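Local coordinates for protein elongation factor G (Thermus thermophilus, PDB 2DY1) that binds GTP and a magnesium ion and, as a member of the elongation factor G family, probably acts as a GTPase in the translocation step of protein synthesis, at residues A[211-216]-A[232-237]; A[579-584]-A[605-610]; A[417-422]-A[455-460]. All coordinates share one frame; numbering follows the deposited sequence.

Contact 1: residues A[211-216]-A[232-237]; sequences AIVETD and EALEKA
The methyl CG2 of Ile212 is the main bump of this contact. It enters the shallow hollow on helix 231-243 between Leu234 and Ala237, one turn apart. There it lies 3.7 Å from CB of Ala237 and 4.0 Å from CD2 of Leu234. The torsion of Ile212 sets this up: CG2 stands opposite its own backbone N across the CA-CB bond, while CG1 runs beside that N. Leu234 CD2 forms one wall of the hollow and lies 4.1 Å from CG2 of Val213. Ala237 is small, which lets CB of Asp216 come to 3.9 Å from the alanine CB. Within the GTP-binding domain, the end of helix 198-213 and the turn after it pack on helix 231-243. This is a type I turn, Val213 to Asp216, and Asp216 is the N-cap of helix 217-225, its OD1 accepting from Leu219 N. Leu219 also touches Ala237, and Phe238 and Leu247 add to the apolar cover on Ile212. The polar edge lies at Thr215. Its OG1 donates to a lone pair of Ile212 O at 2.7 Å. Thr215 N reaches the same oxygen. A water lies 2.8 Å from Thr215 OG1 and 2.7 Å from Ala237 O, and so links the two segments.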
loop_
_atom_site.group_PDB
_atom_site.type_symbol
_atom_site.label_atom_id
_atom_site.label_comp_id
_atom_site.label_asym_id
_atom_site.label_seq_id
_atom_site.Cartn_x
_atom_site.Cartn_y
_atom_site.Cartn_z
ATOM N N ALA A 211 -22.054 12.956 -26.414
ATOM C CA ALA A 211 -21.724 12.658 -25.015
ATOM C C ALA A 211 -21.483 13.916 -24.183
ATOM O O ALA A 211 -21.847 13.971 -23.001
ATOM C CB ALA A 211 -20.491 11.737 -24.941
ATOM N N ILE A 212 -20.867 14.919 -24.795
ATOM C CA ILE A 212 -20.584 16.171 -24.116
ATOM C C ILE A 212 -21.863 16.972 -23.903
ATOM O O ILE A 212 -22.105 17.482 -22.804
ATOM C CB ILE A 212 -19.605 17.021 -24.917
ATOM C CG1 ILE A 212 -18.252 16.294 -24.975
ATOM C CG2 ILE A 212 -19.463 18.417 -24.273
ATOM C CD1 ILE A 212 -17.247 16.919 -25.900
ATOM N N VAL A 213 -22.663 17.091 -24.955
ATOM C CA VAL A 213 -23.919 17.835 -24.879
ATOM C C VAL A 213 -24.804 17.334 -23.742
ATOM O O VAL A 213 -25.360 18.133 -22.980
ATOM C CB VAL A 213 -24.695 17.749 -26.230
ATOM C CG1 VAL A 213 -26.139 18.230 -26.058
ATOM C CG2 VAL A 213 -23.997 18.610 -27.262
ATOM N N GLU A 214 -24.913 16.015 -23.618
ATOM C CA GLU A 214 -25.733 15.406 -22.584
ATOM C C GLU A 214 -25.350 15.722 -21.136
ATOM O O GLU A 214 -26.153 15.516 -20.226
ATOM C CB GLU A 214 -25.773 13.900 -22.787
ATOM C CG GLU A 214 -26.600 13.506 -23.997
ATOM C CD GLU A 214 -26.457 12.046 -24.353
ATOM O OE1 GLU A 214 -27.144 11.594 -25.293
ATOM O OE2 GLU A 214 -25.654 11.351 -23.695
ATOM N N THR A 215 -24.146 16.244 -20.922
ATOM C CA THR A 215 -23.701 16.581 -19.570
ATOM C C THR A 215 -23.942 18.027 -19.195
ATOM O O THR A 215 -23.653 18.431 -18.064
ATOM C CB THR A 215 -22.193 16.364 -19.400
ATOM O OG1 THR A 215 -21.490 17.300 -20.224
ATOM C CG2 THR A 215 -21.819 14.955 -19.753
ATOM N N ASP A 216 -24.458 18.821 -20.131
ATOM C CA ASP A 216 -24.686 20.233 -19.866
ATOM C C ASP A 216 -26.124 20.623 -20.195
ATOM O O ASP A 216 -26.558 20.533 -21.347
ATOM C CB ASP A 216 -23.705 21.076 -20.679
ATOM C CG ASP A 216 -23.858 22.560 -20.422
ATOM O OD1 ASP A 216 -24.749 23.185 -21.031
ATOM O OD2 ASP A 216 -23.091 23.103 -19.602
ATOM N N GLU A 232 -16.857 27.029 -28.384
ATOM C CA GLU A 232 -16.556 27.535 -27.048
ATOM C C GLU A 232 -17.431 26.877 -25.997
ATOM O O GLU A 232 -16.949 26.506 -24.925
ATOM C CB GLU A 232 -16.788 29.042 -26.965
ATOM C CG GLU A 232 -15.600 29.902 -27.311
ATOM C CD GLU A 232 -15.784 31.321 -26.816
ATOM O OE1 GLU A 232 -16.763 31.976 -27.234
ATOM O OE2 GLU A 232 -14.954 31.776 -25.999
ATOM N N ALA A 233 -18.723 26.766 -26.299
ATOM C CA ALA A 233 -19.679 26.164 -25.379
ATOM C C ALA A 233 -19.336 24.704 -25.158
ATOM O O ALA A 233 -19.404 24.207 -24.033
ATOM C CB ALA A 233 -21.098 26.285 -25.931
ATOM N N LEU A 234 -18.979 24.028 -26.245
ATOM C CA LEU A 234 -18.610 22.617 -26.192
ATOM C C LEU A 234 -17.326 22.403 -25.395
ATOM O O LEU A 234 -17.234 21.448 -24.620
ATOM C CB LEU A 234 -18.454 22.052 -27.611
ATOM C CG LEU A 234 -19.754 21.634 -28.311
ATOM C CD1 LEU A 234 -19.518 21.449 -29.803
ATOM C CD2 LEU A 234 -20.289 20.353 -27.666
ATOM N N GLU A 235 -16.342 23.279 -25.573
ATOM C CA GLU A 235 -15.079 23.147 -24.829
ATOM C C GLU A 235 -15.345 23.258 -23.330
ATOM O O GLU A 235 -14.877 22.435 -22.539
ATOM C CB GLU A 235 -14.086 24.249 -25.213
ATOM C CG GLU A 235 -13.657 24.282 -26.668
ATOM C CD GLU A 235 -12.739 25.465 -26.963
ATOM O OE1 GLU A 235 -11.624 25.510 -26.397
ATOM O OE2 GLU A 235 -13.137 26.351 -27.753
ATOM N N LYS A 236 -16.097 24.283 -22.939
ATOM C CA LYS A 236 -16.399 24.494 -21.529
ATOM C C LYS A 236 -17.204 23.345 -20.946
ATOM O O LYS A 236 -16.968 22.926 -19.816
ATOM C CB LYS A 236 -17.150 25.819 -21.331
ATOM C CG LYS A 236 -16.297 27.045 -21.653
ATOM C CD LYS A 236 -17.034 28.358 -21.392
ATOM C CE LYS A 236 -16.124 29.557 -21.649
ATOM N NZ LYS A 236 -16.810 30.865 -21.425
ATOM N N ALA A 237 -18.151 22.814 -21.711
ATOM C CA ALA A 237 -18.946 21.706 -21.225
ATOM C C ALA A 237 -18.058 20.470 -21.030
ATOM O O ALA A 237 -18.198 19.754 -20.042
ATOM C CB ALA A 237 -20.077 21.394 -22.199
HETATM O O HOH W 1 -20.643 19.592 -18.822
#

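Contact 2: residues A[579-584]-A[605-610]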
loop_
_atom_site.group_PDB
_atom_site.type_symbol
_atom_site.label_atom_id
_atom_site.label_comp_id
_atom_site.label_asym_id
_atom_site.label_seq_id
_atom_site.Cartn_x
_atom_site.Cartn_y
_atom_site.Cartn_z
ATOM N N LYS A 579 -8.164 -17.745 1.799
ATOM C CA LYS A 579 -8.995 -17.568 0.613
ATOM C C LYS A 579 -8.059 -17.465 -0.583
ATOM O O LYS A 579 -7.137 -16.653 -0.582
ATOM C CB LYS A 579 -9.826 -16.290 0.728
ATOM C CG LYS A 579 -10.836 -16.308 1.866
ATOM C CD LYS A 579 -11.657 -15.025 1.909
ATOM C CE LYS A 579 -12.732 -15.092 2.989
ATOM N NZ LYS A 579 -13.562 -13.853 3.033
ATOM N N VAL A 580 -8.285 -18.296 -1.593
ATOM C CA VAL A 580 -7.439 -18.271 -2.778
ATOM C C VAL A 580 -8.256 -18.113 -4.057
ATOM O O VAL A 580 -9.186 -18.877 -4.310
ATOM C CB VAL A 580 -6.582 -19.562 -2.889
ATOM C CG1 VAL A 580 -5.732 -19.521 -4.153
ATOM C CG2 VAL A 580 -5.689 -19.697 -1.675
ATOM N N LEU A 581 -7.906 -17.104 -4.848
ATOM C CA LEU A 581 -8.576 -16.844 -6.116
ATOM C C LEU A 581 -7.621 -17.372 -7.178
ATOM O O LEU A 581 -6.468 -16.941 -7.248
ATOM C CB LEU A 581 -8.795 -15.337 -6.302
ATOM C CG LEU A 581 -9.729 -14.848 -7.415
ATOM C CD1 LEU A 581 -9.220 -15.312 -8.762
ATOM C CD2 LEU A 581 -11.140 -15.359 -7.174
ATOM N N ALA A 582 -8.084 -18.307 -8.000
ATOM C CA ALA A 582 -7.216 -18.874 -9.022
ATOM C C ALA A 582 -7.951 -19.313 -10.280
ATOM O O ALA A 582 -9.134 -19.658 -10.237
ATOM C CB ALA A 582 -6.437 -20.049 -8.443
ATOM N N PRO A 583 -7.246 -19.302 -11.423
ATOM C CA PRO A 583 -7.829 -19.707 -12.704
ATOM C C PRO A 583 -8.415 -21.100 -12.550
ATOM O O PRO A 583 -7.907 -21.907 -11.772
ATOM C CB PRO A 583 -6.627 -19.687 -13.644
ATOM C CG PRO A 583 -5.776 -18.594 -13.070
ATOM C CD PRO A 583 -5.841 -18.894 -11.593
ATOM N N GLN A 584 -9.479 -21.385 -13.287
ATOM C CA GLN A 584 -10.111 -22.691 -13.190
ATOM C C GLN A 584 -9.163 -23.840 -13.531
ATOM O O GLN A 584 -9.154 -24.862 -12.842
ATOM C CB GLN A 584 -11.365 -22.739 -14.073
ATOM C CG GLN A 584 -11.135 -22.497 -15.552
ATOM C CD GLN A 584 -11.470 -23.718 -16.389
ATOM O OE1 GLN A 584 -10.697 -24.673 -16.449
ATOM N NE2 GLN A 584 -12.637 -23.699 -17.025
ATOM N N GLU A 605 -16.153 -21.121 -4.767
ATOM C CA GLU A 605 -17.075 -20.254 -5.488
ATOM C C GLU A 605 -16.480 -19.934 -6.854
ATOM O O GLU A 605 -15.276 -20.072 -7.057
ATOM C CB GLU A 605 -17.310 -18.951 -4.725
ATOM C CG GLU A 605 -18.120 -19.096 -3.456
ATOM C CD GLU A 605 -18.538 -17.753 -2.897
ATOM O OE1 GLU A 605 -17.648 -16.951 -2.544
ATOM O OE2 GLU A 605 -19.758 -17.494 -2.816
ATOM N N GLN A 606 -17.322 -19.503 -7.789
ATOM C CA GLN A 606 -16.849 -19.163 -9.124
ATOM C C GLN A 606 -17.031 -17.687 -9.463
ATOM O O GLN A 606 -18.074 -17.095 -9.180
ATOM C CB GLN A 606 -17.563 -20.015 -10.180
ATOM C CG GLN A 606 -17.374 -19.505 -11.605
ATOM C CD GLN A 606 -18.107 -20.336 -12.641
ATOM O OE1 GLN A 606 -18.968 -21.152 -12.308
ATOM N NE2 GLN A 606 -17.775 -20.124 -13.911
ATOM N N GLU A 607 -15.999 -17.108 -10.068
ATOM C CA GLU A 607 -15.994 -15.710 -10.499
ATOM C C GLU A 607 -15.448 -15.705 -11.923
ATOM O O GLU A 607 -14.288 -15.362 -12.157
ATOM C CB GLU A 607 -15.094 -14.867 -9.591
ATOM C CG GLU A 607 -15.791 -14.330 -8.350
ATOM C CD GLU A 607 -14.824 -13.708 -7.359
ATOM O OE1 GLU A 607 -13.969 -12.899 -7.780
ATOM O OE2 GLU A 607 -14.924 -14.024 -6.155
ATOM N N GLY A 608 -16.299 -16.089 -12.870
ATOM C CA GLY A 608 -15.874 -16.168 -14.252
ATOM C C GLY A 608 -15.120 -17.476 -14.380
ATOM O O GLY A 608 -15.519 -18.478 -13.785
ATOM N N ALA A 609 -14.032 -17.482 -15.141
ATOM C CA ALA A 609 -13.243 -18.697 -15.294
ATOM C C ALA A 609 -12.384 -18.865 -14.049
ATOM O O ALA A 609 -11.594 -19.803 -13.939
ATOM C CB ALA A 609 -12.376 -18.603 -16.514
ATOM N N LEU A 610 -12.540 -17.930 -13.119
ATOM C CA LEU A 610 -11.808 -17.957 -11.862
ATOM C C LEU A 610 -12.698 -18.590 -10.806
ATOM O O LEU A 610 -13.921 -18.617 -10.946
ATOM C CB LEU A 610 -11.436 -16.536 -11.425
ATOM C CG LEU A 610 -10.324 -15.812 -12.188
ATOM C CD1 LEU A 610 -10.234 -14.363 -11.726
ATOM C CD2 LEU A 610 -9.005 -16.529 -11.956
#
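Leu610 packs its two methyls against the end of strand 569-583. CD1 meets CD1 of Leu581 at 3.3 Å, closer than two methyls normally come. CD2 lies over the peptide link from Ala582 to Pro583, 3.3 Å from Pro583 N. The two leucine side chains cross at about a right angle. Leu581 CG lies anti to its backbone N (chi1 -168°), which puts CD1 against Leu610 and CD2 beside Glu607. The backbones are close here too. Pro583 and Leu610 form an antiparallel non-hydrogen-bonded pair, and Leu610 CA makes a CA-H...O contact of 3.6 Å with Ala582 O. The other side is looser and more exposed. Glu607 only brushes Leu581, with OE1 3.8 Å from CD2. At the strand end Gln584 N donates to Ala609 O at 2.7 Å. The bond is bent at the hydrogen, 130°, although the donor sits nearly in line with the C=O. The exposed Gln606 reaches along the hairpin with an extended chain, its NE2 giving a hydrogen bond of 2.8 Å to Gly608 O. Glu607 to Leu610 is a type II' turn, the tight connection of a beta hairpin. This hairpin joins strands 600-607 and 610-618. Strand 569-583 pairs with 610-618 on one side and 638-648 on the other, while Val580 and Ala582 pack on helices 587-596 and 625-633.

Contact 3: residues A[417-422]-A[455-460]; sequences QEETGE and PYRETI
Glu419 and Arg457 meet side-on. The carboxylate comes to the edge of the guanidinium, and the two flat groups lie almost in one plane, tilted by 26°. Two bonds join them, one to each oxygen. Arg457 NE donates to Glu419 OE1 at 2.9 Å, almost perfectly straight at 178°. Arg457 NH2 donates to the syn lone pair of Glu419 OE2 at 2.8 Å. OE1 is also met on the syn side, but its donor is tilted out of the carboxylate plane. The chains themselves cross at about a right angle. Glu419 leaves with CG anti to the backbone N (chi1 -164°) and stays extended, which carries the carboxylate across to Arg457. On the way OE1 passes CB of Pro455 at 3.7 Å. Thr420 CG2 adds a looser touch, 4.2 Å from Pro455 CA. A water donates to both Glu419 OE1, at 2.6 Å, and Tyr456 O. The loop itself is braced by Gln417, whose OE1 accepts from Thr420 N at 2.7 Å. Replacing Arg457 by a leucine would probably leave the Glu419 carboxylate without its charged mate and less fixed in rotation. The contact links the domain III loop between strands 413-416 and 423-427 to the sheet that holds strands 457-460 and 569-583. Two charged, nearly straight bonds imply a directional link, one that probably depends on both charges.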
loop_
_atom_site.group_PDB
_atom_site.type_symbol
_atom_site.label_atom_id
_atom_site.label_comp_id
_atom_site.label_asym_id
_atom_site.label_seq_id
_atom_site.Cartn_x
_atom_site.Cartn_y
_atom_site.Cartn_z
ATOM N N GLN A 417 7.705 -8.780 18.151
ATOM C CA GLN A 417 6.708 -9.808 18.430
ATOM C C GLN A 417 6.801 -10.187 19.911
ATOM O O GLN A 417 7.677 -10.942 20.315
ATOM C CB GLN A 417 6.949 -11.036 17.549
ATOM C CG GLN A 417 5.676 -11.725 17.050
ATOM C CD GLN A 417 4.810 -12.258 18.181
ATOM O OE1 GLN A 417 5.257 -13.070 18.992
ATOM N NE2 GLN A 417 3.563 -11.807 18.234
ATOM N N GLU A 418 5.890 -9.648 20.711
ATOM C CA GLU A 418 5.860 -9.892 22.152
ATOM C C GLU A 418 6.120 -11.348 22.529
ATOM O O GLU A 418 7.009 -11.662 23.321
ATOM C CB GLU A 418 4.493 -9.494 22.712
ATOM C CG GLU A 418 3.952 -8.175 22.193
ATOM C CD GLU A 418 2.523 -7.918 22.639
ATOM O OE1 GLU A 418 1.641 -8.750 22.330
ATOM O OE2 GLU A 418 2.279 -6.883 23.297
ATOM N N GLU A 419 5.326 -12.224 21.937
ATOM C CA GLU A 419 5.363 -13.651 22.201
ATOM C C GLU A 419 6.609 -14.445 21.787
ATOM O O GLU A 419 7.158 -15.194 22.592
ATOM C CB GLU A 419 4.109 -14.254 21.581
ATOM C CG GLU A 419 3.757 -15.628 22.040
ATOM C CD GLU A 419 2.333 -15.981 21.673
ATOM O OE1 GLU A 419 1.995 -17.175 21.695
ATOM O OE2 GLU A 419 1.547 -15.058 21.365
ATOM N N THR A 420 7.063 -14.286 20.547
ATOM C CA THR A 420 8.234 -15.022 20.064
ATOM C C THR A 420 9.562 -14.290 20.251
ATOM O O THR A 420 10.636 -14.887 20.133
ATOM C CB THR A 420 8.095 -15.347 18.569
ATOM O OG1 THR A 420 8.075 -14.123 17.824
ATOM C CG2 THR A 420 6.806 -16.126 18.305
ATOM N N GLY A 421 9.483 -12.990 20.517
ATOM C CA GLY A 421 10.678 -12.185 20.708
ATOM C C GLY A 421 11.321 -11.663 19.428
ATOM O O GLY A 421 12.266 -10.884 19.486
ATOM N N GLU A 422 10.813 -12.058 18.267
ATOM C CA GLU A 422 11.434 -11.600 17.028
ATOM C C GLU A 422 11.079 -10.169 16.637
ATOM O O GLU A 422 10.047 -9.640 17.048
ATOM C CB GLU A 422 11.055 -12.536 15.875
ATOM C CG GLU A 422 11.499 -13.979 16.070
ATOM C CD GLU A 422 11.314 -14.818 14.821
ATOM O OE1 GLU A 422 10.193 -14.858 14.298
ATOM O OE2 GLU A 422 12.295 -15.442 14.367
ATOM N N PRO A 455 3.786 -18.784 16.654
ATOM C CA PRO A 455 3.459 -18.607 18.071
ATOM C C PRO A 455 2.615 -19.761 18.620
ATOM O O PRO A 455 1.406 -19.623 18.834
ATOM C CB PRO A 455 2.724 -17.270 18.084
ATOM C CG PRO A 455 2.005 -17.292 16.773
ATOM C CD PRO A 455 3.058 -17.811 15.821
ATOM N N TYR A 456 3.261 -20.902 18.829
ATOM C CA TYR A 456 2.581 -22.070 19.378
ATOM C C TYR A 456 2.140 -21.745 20.798
ATOM O O TYR A 456 2.670 -20.840 21.443
ATOM C CB TYR A 456 3.524 -23.274 19.418
ATOM C CG TYR A 456 3.877 -23.815 18.061
ATOM C CD1 TYR A 456 2.941 -24.519 17.305
ATOM C CD2 TYR A 456 5.138 -23.597 17.515
ATOM C CE1 TYR A 456 3.257 -24.995 16.025
ATOM C CE2 TYR A 456 5.461 -24.063 16.241
ATOM C CZ TYR A 456 4.520 -24.755 15.506
ATOM O OH TYR A 456 4.841 -25.188 14.237
ATOM N N ARG A 457 1.152 -22.480 21.281
ATOM C CA ARG A 457 0.677 -22.270 22.633
ATOM C C ARG A 457 0.398 -23.627 23.234
ATOM O O ARG A 457 0.654 -24.652 22.600
ATOM C CB ARG A 457 -0.567 -21.385 22.632
ATOM C CG ARG A 457 -0.212 -19.974 22.189
ATOM C CD ARG A 457 -1.266 -18.956 22.505
ATOM N NE ARG A 457 -0.843 -17.644 22.031
ATOM C CZ ARG A 457 -1.686 -16.658 21.777
ATOM N NH1 ARG A 457 -2.982 -16.847 21.970
ATOM N NH2 ARG A 457 -1.244 -15.509 21.281
ATOM N N GLU A 458 -0.096 -23.637 24.466
ATOM C CA GLU A 458 -0.387 -24.892 25.139
ATOM C C GLU A 458 -1.691 -24.779 25.901
ATOM O O GLU A 458 -2.176 -23.685 26.149
ATOM C CB GLU A 458 0.726 -25.223 26.138
ATOM C CG GLU A 458 2.090 -25.438 25.506
ATOM C CD GLU A 458 3.179 -25.663 26.537
ATOM O OE1 GLU A 458 2.864 -26.178 27.635
ATOM O OE2 GLU A 458 4.351 -25.342 26.247
ATOM N N THR A 459 -2.261 -25.927 26.255
ATOM C CA THR A 459 -3.482 -25.949 27.045
ATOM C C THR A 459 -3.544 -27.280 27.780
ATOM O O THR A 459 -2.598 -28.076 27.712
ATOM C CB THR A 459 -4.748 -25.734 26.185
ATOM O OG1 THR A 459 -5.859 -25.447 27.053
ATOM C CG2 THR A 459 -5.067 -26.968 25.343
ATOM N N ILE A 460 -4.637 -27.516 28.496
ATOM C CA ILE A 460 -4.778 -28.756 29.251
ATOM C C ILE A 460 -6.009 -29.554 28.839
ATOM O O ILE A 460 -7.002 -28.988 28.392
ATOM C CB ILE A 460 -4.845 -28.473 30.767
ATOM C CG1 ILE A 460 -5.903 -27.412 31.065
ATOM C CG2 ILE A 460 -3.488 -28.010 31.272
ATOM C CD1 ILE A 460 -6.127 -27.170 32.577
HETATM O O HOH W 2 4.173 -18.551 21.332
#

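In the fold
Contact 1 is buried, and contacts 2 and 3 lie at the surface. All three stand away from the GTP and magnesium sites. Contact 1 joins the end of one helix and the turn after it to another helix in the GTP-binding domain. It does so by apolar methyl packing, with one water at its edge. Contact 2 is also largely apolar, but it is built on strands and a hairpin turn in the C-terminal part. Contact 3 relies on a salt bridge and leads from domain III toward domain IV. Contacts 2 and 3 reach the same sheet through the neighbouring strands 569-583 and 457-460, yet their nearest atoms stay about 18 Å apart. Contacts 1 and 3 lie on opposite sides of the chain's centre, about 64 Å apart between centres.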